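Local coordinates for protein fatty Acyl-Adenylate Ligase (Escherichia coli, PDB 3PBK) that belongs to the ANL superfamily of AMP-binding enzymes, with a large N-terminal part and a smaller C-terminal part, at residues I463-E476 with A490-L502. Sequence-based numbering, arbitrary orientation.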
ATOM      1  N   ILE A 463       7.662 -17.389 -10.710  1.00 21.20           N
ATOM      2  CA  ILE A 463       8.145 -17.969 -11.962  1.00 22.40           C
ATOM      3  C   ILE A 463       8.061 -19.487 -11.912  1.00 22.99           C
ATOM      4  O   ILE A 463       8.891 -20.144 -11.271  1.00 22.25           O
ATOM      5  CB  ILE A 463       9.603 -17.575 -12.261  1.00 21.50           C
ATOM      6  CG1 ILE A 463       9.674 -16.134 -12.749  1.00 21.61           C
ATOM      7  CG2 ILE A 463      10.208 -18.510 -13.290  1.00 21.90           C
ATOM      8  CD1 ILE A 463      11.031 -15.511 -12.592  1.00 22.15           C
ATOM      9  N   ILE A 464       7.062 -20.044 -12.594  1.00 23.48           N
ATOM     10  CA  ILE A 464       6.865 -21.488 -12.578  1.00 23.02           C
ATOM     11  C   ILE A 464       7.362 -22.143 -13.857  1.00 22.26           C
ATOM     12  O   ILE A 464       6.811 -21.960 -14.937  1.00 22.21           O
ATOM     13  CB  ILE A 464       5.401 -21.860 -12.267  1.00 22.98           C
ATOM     14  CG1 ILE A 464       4.893 -20.970 -11.127  1.00 22.09           C
ATOM     15  CG2 ILE A 464       5.290 -23.347 -11.887  1.00 22.37           C
ATOM     16  CD1 ILE A 464       3.431 -20.673 -11.188  1.00 22.57           C
ATOM     17  N   ILE A 465       8.449 -22.882 -13.720  1.00 23.28           N
ATOM     18  CA  ILE A 465       8.989 -23.639 -14.833  1.00 25.67           C
ATOM     19  C   ILE A 465       8.907 -25.126 -14.485  1.00 26.05           C
ATOM     20  O   ILE A 465       8.354 -25.488 -13.439  1.00 25.72           O
ATOM     21  CB  ILE A 465      10.432 -23.188 -15.217  1.00 25.13           C
ATOM     22  CG1 ILE A 465      11.408 -23.392 -14.069  1.00 23.30           C
ATOM     23  CG2 ILE A 465      10.459 -21.714 -15.635  1.00 23.49           C
ATOM     24  CD1 ILE A 465      12.702 -22.621 -14.272  1.00 22.58           C
ATOM     25  N   ARG A 466       9.425 -25.983 -15.362  1.00 27.40           N
ATOM     26  CA  ARG A 466       9.312 -27.427 -15.168  1.00 27.98           C
ATOM     27  C   ARG A 466       9.914 -27.864 -13.846  1.00 27.16           C
ATOM     28  O   ARG A 466      11.129 -27.766 -13.645  1.00 28.17           O
ATOM     29  CB  ARG A 466       9.987 -28.190 -16.312  1.00 31.82           C
ATOM     30  CG  ARG A 466       9.185 -28.199 -17.594  1.00 37.29           C
ATOM     31  CD  ARG A 466       9.985 -28.724 -18.776  1.00 39.19           C
ATOM     32  NE  ARG A 466       9.427 -28.220 -20.029  1.00 42.80           N
ATOM     33  CZ  ARG A 466       9.570 -28.810 -21.211  1.00 43.77           C
ATOM     34  NH1 ARG A 466      10.258 -29.944 -21.308  1.00 43.32           N
ATOM     35  NH2 ARG A 466       9.021 -28.269 -22.295  1.00 44.29           N
ATOM     36  N   GLY A 467       9.066 -28.327 -12.935  1.00 25.22           N
ATOM     37  CA  GLY A 467       9.558 -28.946 -11.723  1.00 25.11           C
ATOM     38  C   GLY A 467      10.218 -28.063 -10.675  1.00 24.27           C
ATOM     39  O   GLY A 467      10.610 -28.567  -9.621  1.00 23.89           O
ATOM     40  N   ARG A 468      10.363 -26.768 -10.938  1.00 23.14           N
ATOM     41  CA  ARG A 468      10.757 -25.856  -9.869  1.00 21.61           C
ATOM     42  C   ARG A 468      10.270 -24.422 -10.044  1.00 21.37           C
ATOM     43  O   ARG A 468      10.034 -23.960 -11.158  1.00 22.36           O
ATOM     44  CB  ARG A 468      12.265 -25.928  -9.571  1.00 21.37           C
ATOM     45  CG  ARG A 468      13.207 -25.522 -10.693  1.00 21.62           C
ATOM     46  CD  ARG A 468      13.512 -24.038 -10.670  1.00 21.25           C
ATOM     47  NE  ARG A 468      14.715 -23.611  -9.948  1.00 20.95           N
ATOM     48  CZ  ARG A 468      15.912 -23.439 -10.512  1.00 20.69           C
ATOM     49  NH1 ARG A 468      16.093 -23.724 -11.797  1.00 19.62           N
ATOM     50  NH2 ARG A 468      16.934 -22.993  -9.788  1.00 19.76           N
ATOM     51  N   ASN A 469      10.092 -23.743  -8.916  1.00 20.25           N
ATOM     52  CA  ASN A 469       9.634 -22.365  -8.898  1.00 20.98           C
ATOM     53  C   ASN A 469      10.779 -21.443  -8.533  1.00 21.15           C
ATOM     54  O   ASN A 469      11.557 -21.756  -7.643  1.00 21.60           O
ATOM     55  CB  ASN A 469       8.524 -22.185  -7.862  1.00 20.73           C
ATOM     56  CG  ASN A 469       7.509 -23.301  -7.895  1.00 20.50           C
ATOM     57  OD1 ASN A 469       6.838 -23.529  -8.910  1.00 20.22           O
ATOM     58  ND2 ASN A 469       7.387 -24.008  -6.775  1.00 19.78           N
ATOM     59  N   ILE A 470      10.876 -20.299  -9.204  1.00 21.27           N
ATOM     60  CA  ILE A 470      11.866 -19.291  -8.841  1.00 20.98           C
ATOM     61  C   ILE A 470      11.187 -17.972  -8.462  1.00 20.92           C
ATOM     62  O   ILE A 470      10.282 -17.521  -9.160  1.00 20.96           O
ATOM     63  CB  ILE A 470      12.861 -19.063  -9.994  1.00 21.03           C
ATOM     64  CG1 ILE A 470      13.462 -20.399 -10.421  1.00 21.40           C
ATOM     65  CG2 ILE A 470      13.962 -18.092  -9.590  1.00 20.36           C
ATOM     66  CD1 ILE A 470      14.432 -20.293 -11.575  1.00 21.61           C
ATOM     67  N   TRP A 471      11.612 -17.360  -7.358  1.00 20.29           N
ATOM     68  CA  TRP A 471      11.086 -16.050  -6.974  1.00 19.51           C
ATOM     69  C   TRP A 471      11.689 -14.901  -7.777  1.00 19.56           C
ATOM     70  O   TRP A 471      12.856 -14.574  -7.604  1.00 19.84           O
ATOM     71  CB  TRP A 471      11.266 -15.815  -5.478  1.00 19.02           C
ATOM     72  CG  TRP A 471      10.192 -16.468  -4.695  1.00 18.71           C
ATOM     73  CD1 TRP A 471       9.181 -15.853  -4.023  1.00 17.70           C
ATOM     74  CD2 TRP A 471       9.988 -17.873  -4.538  1.00 19.01           C
ATOM     75  NE1 TRP A 471       8.366 -16.787  -3.443  1.00 17.79           N
ATOM     76  CE2 TRP A 471       8.837 -18.038  -3.743  1.00 18.14           C
ATOM     77  CE3 TRP A 471      10.674 -19.010  -4.979  1.00 19.71           C
ATOM     78  CZ2 TRP A 471       8.355 -19.294  -3.378  1.00 18.17           C
ATOM     79  CZ3 TRP A 471      10.197 -20.259  -4.612  1.00 19.87           C
ATOM     80  CH2 TRP A 471       9.047 -20.389  -3.818  1.00 19.43           C
ATOM     81  N   PRO A 472      10.880 -14.266  -8.640  1.00 20.17           N
ATOM     82  CA  PRO A 472      11.364 -13.270  -9.599  1.00 20.22           C
ATOM     83  C   PRO A 472      12.347 -12.303  -8.961  1.00 20.13           C
ATOM     84  O   PRO A 472      13.304 -11.893  -9.608  1.00 19.97           O
ATOM     85  CB  PRO A 472      10.083 -12.533  -9.991  1.00 20.81           C
ATOM     86  CG  PRO A 472       9.124 -12.829  -8.875  1.00 20.92           C
ATOM     87  CD  PRO A 472       9.413 -14.252  -8.584  1.00 20.63           C
ATOM     88  N   GLN A 473      12.118 -11.966  -7.697  1.00 20.21           N
ATOM     89  CA  GLN A 473      12.956 -11.008  -6.988  1.00 20.14           C
ATOM     90  C   GLN A 473      14.365 -11.520  -6.686  1.00 20.29           C
ATOM     91  O   GLN A 473      15.280 -10.717  -6.459  1.00 20.81           O
ATOM     92  CB  GLN A 473      12.282 -10.558  -5.687  1.00 20.98           C
ATOM     93  CG  GLN A 473      12.187 -11.642  -4.607  1.00 20.22           C
ATOM     94  CD  GLN A 473      10.785 -12.226  -4.446  1.00 19.63           C
ATOM     95  OE1 GLN A 473      10.071 -12.473  -5.427  1.00 19.60           O
ATOM     96  NE2 GLN A 473      10.387 -12.453  -3.195  1.00 18.72           N
ATOM     97  N   ASP A 474      14.537 -12.842  -6.656  1.00 19.80           N
ATOM     98  CA  ASP A 474      15.855 -13.442  -6.455  1.00 19.46           C
ATOM     99  C   ASP A 474      16.719 -13.244  -7.698  1.00 20.90           C
ATOM    100  O   ASP A 474      17.944 -13.144  -7.606  1.00 21.40           O
ATOM    101  CB  ASP A 474      15.740 -14.935  -6.155  1.00 19.27           C
ATOM    102  CG  ASP A 474      15.262 -15.215  -4.746  1.00 21.18           C
ATOM    103  OD1 ASP A 474      15.160 -14.250  -3.955  1.00 21.41           O
ATOM    104  OD2 ASP A 474      14.985 -16.402  -4.430  1.00 21.45           O
ATOM    105  N   ILE A 475      16.071 -13.207  -8.861  1.00 20.65           N
ATOM    106  CA  ILE A 475      16.755 -12.978 -10.120  1.00 19.49           C
ATOM    107  C   ILE A 475      16.965 -11.491 -10.322  1.00 20.20           C
ATOM    108  O   ILE A 475      18.047 -11.072 -10.710  1.00 21.04           O
ATOM    109  CB  ILE A 475      15.968 -13.565 -11.300  1.00 20.30           C
ATOM    110  CG1 ILE A 475      16.105 -15.084 -11.311  1.00 20.93           C
ATOM    111  CG2 ILE A 475      16.445 -12.986 -12.639  1.00 20.72           C
ATOM    112  CD1 ILE A 475      15.498 -15.733 -12.532  1.00 22.19           C
ATOM    113  N   GLU A 476      15.937 -10.690 -10.050  1.00 20.25           N
ATOM    114  CA  GLU A 476      16.051  -9.244 -10.199  1.00 20.14           C
ATOM    115  C   GLU A 476      17.169  -8.688  -9.324  1.00 21.34           C
ATOM    116  O   GLU A 476      17.808  -7.691  -9.672  1.00 21.39           O
ATOM    117  CB  GLU A 476      14.737  -8.565  -9.854  1.00 20.50           C
ATOM    118  CG  GLU A 476      13.627  -8.893 -10.812  1.00 21.96           C
ATOM    119  CD  GLU A 476      12.255  -8.801 -10.163  1.00 22.80           C
ATOM    120  OE1 GLU A 476      12.183  -8.400  -8.976  1.00 22.35           O
ATOM    121  OE2 GLU A 476      11.253  -9.139 -10.837  1.00 22.95           O
ATOM    122  N   ALA A 490      14.073  -3.436 -12.340  1.00 27.48           N
ATOM    123  CA  ALA A 490      14.137  -4.738 -12.994  1.00 26.60           C
ATOM    124  C   ALA A 490      12.925  -5.608 -12.680  1.00 25.84           C
ATOM    125  O   ALA A 490      12.534  -5.739 -11.521  1.00 25.22           O
ATOM    126  CB  ALA A 490      15.427  -5.460 -12.620  1.00 25.10           C
ATOM    127  N   ILE A 491      12.349  -6.187 -13.735  1.00 25.59           N
ATOM    128  CA  ILE A 491      11.199  -7.081 -13.649  1.00 25.06           C
ATOM    129  C   ILE A 491      11.518  -8.423 -14.295  1.00 25.27           C
ATOM    130  O   ILE A 491      12.012  -8.474 -15.429  1.00 24.52           O
ATOM    131  CB  ILE A 491      10.021  -6.537 -14.433  1.00 26.22           C
ATOM    132  CG1 ILE A 491       9.681  -5.129 -13.985  1.00 30.08           C
ATOM    133  CG2 ILE A 491       8.819  -7.446 -14.280  1.00 27.84           C
ATOM    134  CD1 ILE A 491       8.822  -4.400 -15.000  1.00 35.96           C
ATOM    135  N   ALA A 492      11.219  -9.506 -13.584  1.00 24.63           N
ATOM    136  CA  ALA A 492      11.417 -10.838 -14.126  1.00 23.99           C
ATOM    137  C   ALA A 492      10.098 -11.607 -14.199  1.00 24.52           C
ATOM    138  O   ALA A 492       9.245 -11.499 -13.325  1.00 24.49           O
ATOM    139  CB  ALA A 492      12.449 -11.595 -13.312  1.00 22.41           C
ATOM    140  N   PHE A 493       9.931 -12.366 -15.271  1.00 25.84           N
ATOM    141  CA  PHE A 493       8.774 -13.234 -15.420  1.00 26.64           C
ATOM    142  C   PHE A 493       9.065 -14.292 -16.474  1.00 26.71           C
ATOM    143  O   PHE A 493      10.058 -14.205 -17.204  1.00 26.24           O
ATOM    144  CB  PHE A 493       7.531 -12.428 -15.787  1.00 27.62           C
ATOM    145  CG  PHE A 493       7.666 -11.656 -17.063  1.00 28.49           C
ATOM    146  CD1 PHE A 493       8.162 -10.364 -17.058  1.00 28.53           C
ATOM    147  CD2 PHE A 493       7.295 -12.221 -18.271  1.00 29.21           C
ATOM    148  CE1 PHE A 493       8.283  -9.652 -18.236  1.00 29.30           C
ATOM    149  CE2 PHE A 493       7.419 -11.518 -19.445  1.00 30.07           C
ATOM    150  CZ  PHE A 493       7.913 -10.231 -19.429  1.00 30.45           C
ATOM    151  N   VAL A 494       8.207 -15.301 -16.542  1.00 27.55           N
ATOM    152  CA  VAL A 494       8.383 -16.344 -17.539  1.00 29.18           C
ATOM    153  C   VAL A 494       7.311 -16.246 -18.617  1.00 31.26           C
ATOM    154  O   VAL A 494       6.121 -16.133 -18.327  1.00 30.75           O
ATOM    155  CB  VAL A 494       8.411 -17.757 -16.916  1.00 27.73           C
ATOM    156  CG1 VAL A 494       7.190 -17.996 -16.048  1.00 26.83           C
ATOM    157  CG2 VAL A 494       8.521 -18.806 -17.999  1.00 30.97           C
ATOM    158  N   THR A 495       7.755 -16.262 -19.868  1.00 33.35           N
ATOM    159  CA  THR A 495       6.861 -16.174 -21.009  1.00 34.72           C
ATOM    160  C   THR A 495       6.045 -17.457 -21.132  1.00 36.30           C
ATOM    161  O   THR A 495       6.367 -18.470 -20.511  1.00 35.99           O
ATOM    162  CB  THR A 495       7.652 -15.895 -22.297  1.00 36.45           C
ATOM    163  OG1 THR A 495       6.816 -15.196 -23.218  1.00 41.71           O
ATOM    164  CG2 THR A 495       8.161 -17.178 -22.931  1.00 35.63           C
ATOM    165  N   ALA A 496       4.972 -17.420 -21.908  1.00 38.22           N
ATOM    166  CA  ALA A 496       4.131 -18.603 -22.045  1.00 38.88           C
ATOM    167  C   ALA A 496       4.833 -19.704 -22.840  1.00 39.17           C
ATOM    168  O   ALA A 496       4.397 -20.850 -22.833  1.00 38.99           O
ATOM    169  CB  ALA A 496       2.794 -18.247 -22.669  1.00 39.18           C
ATOM    170  N   GLN A 497       5.922 -19.348 -23.523  1.00 40.08           N
ATOM    171  CA  GLN A 497       6.759 -20.324 -24.234  1.00 40.46           C
ATOM    172  C   GLN A 497       7.856 -20.873 -23.320  1.00 39.33           C
ATOM    173  O   GLN A 497       8.802 -21.529 -23.777  1.00 38.79           O
ATOM    174  CB  GLN A 497       7.385 -19.704 -25.491  1.00 41.38           C
ATOM    175  CG  GLN A 497       6.381 -19.323 -26.587  1.00 43.39           C
ATOM    176  CD  GLN A 497       5.620 -18.037 -26.286  1.00 44.26           C
ATOM    177  OE1 GLN A 497       4.390 -18.032 -26.254  1.00 43.61           O
ATOM    178  NE2 GLN A 497       6.352 -16.941 -26.070  1.00 44.67           N
ATOM    179  N   GLU A 498       7.712 -20.581 -22.029  1.00 38.86           N
ATOM    180  CA  GLU A 498       8.657 -20.997 -21.000  1.00 38.64           C
ATOM    181  C   GLU A 498      10.056 -20.372 -21.109  1.00 37.27           C
ATOM    182  O   GLU A 498      11.021 -20.932 -20.594  1.00 38.97           O
ATOM    183  CB  GLU A 498       8.747 -22.524 -20.933  1.00 40.53           C
ATOM    184  CG  GLU A 498       7.620 -23.177 -20.133  1.00 42.31           C
ATOM    185  CD  GLU A 498       7.914 -24.638 -19.785  1.00 44.77           C
ATOM    186  OE1 GLU A 498       7.790 -25.002 -18.590  1.00 40.10           O
ATOM    187  OE2 GLU A 498       8.279 -25.416 -20.704  1.00 43.81           O
ATOM    188  N   LYS A 499      10.159 -19.215 -21.761  1.00 36.01           N
ATOM    189  CA  LYS A 499      11.417 -18.467 -21.818  1.00 34.71           C
ATOM    190  C   LYS A 499      11.402 -17.383 -20.745  1.00 32.30           C
ATOM    191  O   LYS A 499      10.441 -16.625 -20.647  1.00 32.01           O
ATOM    192  CB  LYS A 499      11.611 -17.814 -23.189  1.00 35.19           C
ATOM    193  CG  LYS A 499      11.243 -18.701 -24.381  1.00 38.65           C
ATOM    194  CD  LYS A 499      12.224 -19.854 -24.564  1.00 39.54           C
ATOM    195  CE  LYS A 499      12.125 -20.448 -25.965  1.00 40.34           C
ATOM    196  NZ  LYS A 499      13.393 -21.127 -26.387  1.00 39.44           N
ATOM    197  N   ILE A 500      12.459 -17.306 -19.940  1.00 30.30           N
ATOM    198  CA  ILE A 500      12.509 -16.328 -18.850  1.00 28.21           C
ATOM    199  C   ILE A 500      13.007 -14.962 -19.309  1.00 26.21           C
ATOM    200  O   ILE A 500      14.125 -14.832 -19.790  1.00 26.78           O
ATOM    201  CB  ILE A 500      13.392 -16.827 -17.681  1.00 27.04           C
ATOM    202  CG1 ILE A 500      12.648 -17.897 -16.881  1.00 26.26           C
ATOM    203  CG2 ILE A 500      13.795 -15.674 -16.776  1.00 24.74           C
ATOM    204  CD1 ILE A 500      13.352 -18.308 -15.627  1.00 24.49           C
ATOM    205  N   ILE A 501      12.184 -13.936 -19.160  1.00 25.15           N
ATOM    206  CA  ILE A 501      12.610 -12.610 -19.576  1.00 25.35           C
ATOM    207  C   ILE A 501      12.906 -11.746 -18.359  1.00 24.64           C
ATOM    208  O   ILE A 501      12.173 -11.783 -17.375  1.00 24.76           O
ATOM    209  CB  ILE A 501      11.551 -11.911 -20.470  1.00 26.47           C
ATOM    210  CG1 ILE A 501      11.431 -12.611 -21.821  1.00 27.26           C
ATOM    211  CG2 ILE A 501      11.887 -10.446 -20.677  1.00 26.73           C
ATOM    212  CD1 ILE A 501      10.170 -13.409 -21.972  1.00 30.41           C
ATOM    213  N   LEU A 502      13.992 -10.986 -18.421  1.00 23.53           N
ATOM    214  CA  LEU A 502      14.260  -9.957 -17.429  1.00 23.61           C
ATOM    215  C   LEU A 502      14.262  -8.586 -18.100  1.00 25.32           C
ATOM    216  O   LEU A 502      15.144  -8.287 -18.903  1.00 25.18           O
ATOM    217  CB  LEU A 502      15.612 -10.190 -16.764  1.00 23.45           C
ATOM    218  CG  LEU A 502      16.142  -9.105 -15.825  1.00 22.64           C
ATOM    219  CD1 LEU A 502      15.268  -8.972 -14.601  1.00 23.15           C
ATOM    220  CD2 LEU A 502      17.560  -9.427 -15.410  1.00 22.54           C
TER
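The carboxylate of Glu476 joins the two segments at one end: its OE2 accepts the backbone N-H of Ala492 at 2.8 Å, through the anti lone pair, while OE1 forms a salt bridge with Arg553. With CG beside its own backbone N (chi1 -66°) and the chain extended beyond, the glutamate lies alongside the backbone from Ala490 to Ala492, its CG 3.4 Å from O of Ala490 and 4.1 Å from CD1 of Leu502. The group is buried, and the paired arginine probably favours its ionised form.

Next along the strand, the methyl of Ala492 sits under the start of the helix. CB of Pro472 comes to 4.2 Å from it, CG2 of Ile475 to 4.3 Å, and CD1 of Ile463 approaches from the hairpin side. Ile463 uses both branches: CG2, placed opposite its backbone N, meets CD1 of Ile500 at 3.9 Å and also rests against CB of Val494, whereas CG1 lies over the backbone at Phe493. Farther out, CG2 of Ile465 touches CG2 of Val494.

At the far end two turns are bridged by charge. From the type II turn 465-468, NE of Arg466 donates to OE2 of Glu498 at 3.1 Å, on the syn side of the carboxylate and close to the guanidinium plane; NH2 adds a weak bond to the same oxygen. The two flat groups are nearly coplanar, 26° apart.

Hairpin 463-470 and the first turn of helix 472-479 thus pack on one face of the sheet formed by strands 490-494, 500-505 and 533-538. Helix 511-529 closes the same layer through Ile525, against Ile475 and Leu502, and helix 553-564 meets the sheet at Ile501 through Tyr560.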